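Local coordinates for DNA/pantothenate metabolism flavoprotein (Streptomyces sparsogenes DSM 40356, PDB 7CFU) that binds flavin mononucleotide and probably catalyses the FMN-dependent oxidative decarboxylation of cysteine residues in a biosynthetic pathway, at residues P78-W82 against D122-A126. Sequence-based numbering, arbitrary orientation.
Sequences PVTDW and DVLTA. With FMN (flavin mononucleotide), chain B.
Trp82 lies between Val123 and the bound flavin mononucleotide. Val123 CG2 makes a CH-pi contact over the six-membered ring of Trp82, 3.6 Å from its centroid and 14° off the normal. This methyl is anti to its own carbonyl carbon, while Val123 CG1, anti to the backbone N (chi1 171°), meets Val79 CG1 at 4.0 Å. FMN C9 lies over the opposite indole face, toward the rim, and the ribityl C3' of FMN is 3.6 Å from Trp82 CZ2. Ala126 CB comes to the ring edge, 3.6 Å from Trp82 CH2. Trp82 and Ala126 line a flavin pocket completed by another subunit, whose Thr58 and Ser31 bond the FMN. A glycine in place of Trp82 would probably leave a gap between the Val123 methyl and the flavin.

No direct hydrogen bond joins the segments. One water bridges them, donating to Thr80 O (2.7 Å) and accepting from Val123 N (2.9 Å).

Asp122 is the N-cap of helix 123-130. Asp122 OD1 accepts from Thr125 N at 2.9 Å, nearly straight (170°), and from Thr125 OG1 at 2.7 Å.

The contact joins the loop after helix 67-74 to helix 123-130. Val123 also packs on strand 52-57 and, like Trp82, on helix 91-98.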
loop_
_atom_site.group_PDB
_atom_site.type_symbol
_atom_site.label_atom_id
_atom_site.label_comp_id
_atom_site.label_asym_id
_atom_site.label_seq_id
_atom_site.Cartn_x
_atom_site.Cartn_y
_atom_site.Cartn_z
ATOM N N PRO A 78 17.111 -18.545 -6.549
ATOM C CA PRO A 78 17.583 -17.877 -7.766
ATOM C C PRO A 78 17.777 -16.388 -7.522
ATOM O O PRO A 78 17.081 -15.768 -6.718
ATOM C CB PRO A 78 16.464 -18.141 -8.783
ATOM C CG PRO A 78 15.247 -18.398 -7.951
ATOM C CD PRO A 78 15.741 -19.070 -6.693
ATOM N N VAL A 79 18.753 -15.821 -8.208
ATOM C CA VAL A 79 18.980 -14.382 -8.184
ATOM C C VAL A 79 18.161 -13.738 -9.296
ATOM O O VAL A 79 18.249 -14.152 -10.458
ATOM C CB VAL A 79 20.476 -14.069 -8.352
ATOM C CG1 VAL A 79 20.701 -12.573 -8.518
ATOM C CG2 VAL A 79 21.264 -14.627 -7.166
ATOM N N THR A 80 17.364 -12.724 -8.952
ATOM C CA THR A 80 16.674 -11.953 -9.985
ATOM C C THR A 80 16.960 -10.465 -9.862
ATOM O O THR A 80 17.232 -9.795 -10.860
ATOM C CB THR A 80 15.159 -12.185 -9.945
ATOM O OG1 THR A 80 14.882 -13.569 -10.148
ATOM C CG2 THR A 80 14.475 -11.378 -11.046
ATOM N N ASP A 81 16.862 -9.925 -8.659
ATOM C CA ASP A 81 17.133 -8.517 -8.430
ATOM C C ASP A 81 18.523 -8.334 -7.833
ATOM O O ASP A 81 19.072 -9.236 -7.197
ATOM C CB ASP A 81 16.065 -7.907 -7.526
ATOM C CG ASP A 81 14.713 -7.833 -8.210
ATOM O OD1 ASP A 81 14.630 -7.195 -9.278
ATOM O OD2 ASP A 81 13.750 -8.445 -7.709
ATOM N N TRP A 82 19.091 -7.153 -8.069
ATOM C CA TRP A 82 20.393 -6.810 -7.508
ATOM C C TRP A 82 20.432 -6.999 -5.995
ATOM O O TRP A 82 21.475 -7.373 -5.444
ATOM C CB TRP A 82 20.740 -5.378 -7.893
ATOM C CG TRP A 82 20.773 -5.197 -9.376
ATOM C CD1 TRP A 82 19.790 -4.666 -10.163
ATOM C CD2 TRP A 82 21.823 -5.595 -10.258
ATOM N NE1 TRP A 82 20.174 -4.684 -11.483
ATOM C CE2 TRP A 82 21.417 -5.255 -11.570
ATOM C CE3 TRP A 82 23.075 -6.192 -10.069
ATOM C CZ2 TRP A 82 22.220 -5.493 -12.684
ATOM C CZ3 TRP A 82 23.870 -6.432 -11.177
ATOM C CH2 TRP A 82 23.442 -6.078 -12.469
ATOM N N ASP A 122 19.523 -6.030 -16.897
ATOM C CA ASP A 122 19.090 -6.778 -15.723
ATOM C C ASP A 122 20.273 -7.617 -15.259
ATOM O O ASP A 122 21.334 -7.618 -15.890
ATOM C CB ASP A 122 17.847 -7.638 -16.006
ATOM C CG ASP A 122 18.097 -8.756 -17.031
ATOM O OD1 ASP A 122 19.221 -8.880 -17.571
ATOM O OD2 ASP A 122 17.149 -9.530 -17.291
ATOM N N VAL A 123 20.083 -8.353 -14.159
ATOM C CA VAL A 123 21.197 -9.109 -13.588
ATOM C C VAL A 123 21.726 -10.130 -14.590
ATOM O O VAL A 123 22.945 -10.254 -14.779
ATOM C CB VAL A 123 20.796 -9.775 -12.257
ATOM C CG1 VAL A 123 21.896 -10.717 -11.799
ATOM C CG2 VAL A 123 20.561 -8.718 -11.188
ATOM N N LEU A 124 20.828 -10.851 -15.271
ATOM C CA LEU A 124 21.272 -11.916 -16.170
ATOM C C LEU A 124 22.170 -11.375 -17.272
ATOM O O LEU A 124 23.289 -11.862 -17.466
ATOM C CB LEU A 124 20.078 -12.635 -16.789
ATOM C CG LEU A 124 20.477 -13.770 -17.749
ATOM C CD1 LEU A 124 21.315 -14.823 -17.018
ATOM C CD2 LEU A 124 19.275 -14.405 -18.433
ATOM N N THR A 125 21.710 -10.350 -17.992
ATOM C CA THR A 125 22.474 -9.890 -19.145
ATOM C C THR A 125 23.732 -9.150 -18.716
ATOM O O THR A 125 24.722 -9.139 -19.453
ATOM C CB THR A 125 21.615 -9.007 -20.050
ATOM O OG1 THR A 125 21.081 -7.911 -19.298
ATOM C CG2 THR A 125 20.462 -9.833 -20.658
ATOM N N ALA A 126 23.719 -8.558 -17.519
ATOM C CA ALA A 126 24.938 -7.985 -16.962
ATOM C C ALA A 126 25.928 -9.076 -16.592
ATOM O O ALA A 126 27.140 -8.912 -16.767
ATOM C CB ALA A 126 24.614 -7.133 -15.729
HETATM N N1 FMN B . 27.681 -1.985 -14.768
HETATM C C2 FMN B . 28.682 -1.408 -15.517
HETATM O O2 FMN B . 28.664 -1.525 -16.743
HETATM N N3 FMN B . 29.699 -0.702 -14.886
HETATM C C4 FMN B . 29.724 -0.576 -13.504
HETATM O O4 FMN B . 30.639 0.045 -12.943
HETATM C C4A FMN B . 28.711 -1.156 -12.750
HETATM N N5 FMN B . 28.711 -1.035 -11.370
HETATM C C5A FMN B . 27.699 -1.604 -10.629
HETATM C C6 FMN B . 27.704 -1.473 -9.246
HETATM C C7 FMN B . 26.687 -2.049 -8.492
HETATM C C7M FMN B . 26.692 -1.913 -6.990
HETATM C C8 FMN B . 25.661 -2.749 -9.119
HETATM C C8M FMN B . 24.577 -3.363 -8.278
HETATM C C9 FMN B . 25.655 -2.886 -10.513
HETATM C C9A FMN B . 26.676 -2.306 -11.269
HETATM N N10 FMN B . 26.691 -2.429 -12.654
HETATM C C10 FMN B . 27.693 -1.858 -13.391
HETATM C "C1'" FMN B . 25.603 -3.166 -13.376
HETATM C "C2'" FMN B . 24.599 -2.124 -13.849
HETATM O "O2'" FMN B . 24.063 -1.446 -12.719
HETATM C "C3'" FMN B . 23.512 -2.817 -14.673
HETATM O "O3'" FMN B . 24.042 -3.256 -15.906
HETATM C "C4'" FMN B . 22.316 -1.902 -14.906
HETATM O "O4'" FMN B . 21.315 -2.596 -15.627
HETATM C "C5'" FMN B . 22.707 -0.658 -15.683
HETATM O "O5'" FMN B . 21.592 0.202 -15.611
HETATM P P FMN B . 21.602 1.640 -16.318
HETATM O O1P FMN B . 20.199 1.977 -16.802
HETATM O O2P FMN B . 22.074 2.652 -15.295
HETATM O O3P FMN B . 22.576 1.619 -17.478
HETATM O O HOH W 1 17.529 -7.934 -12.828
#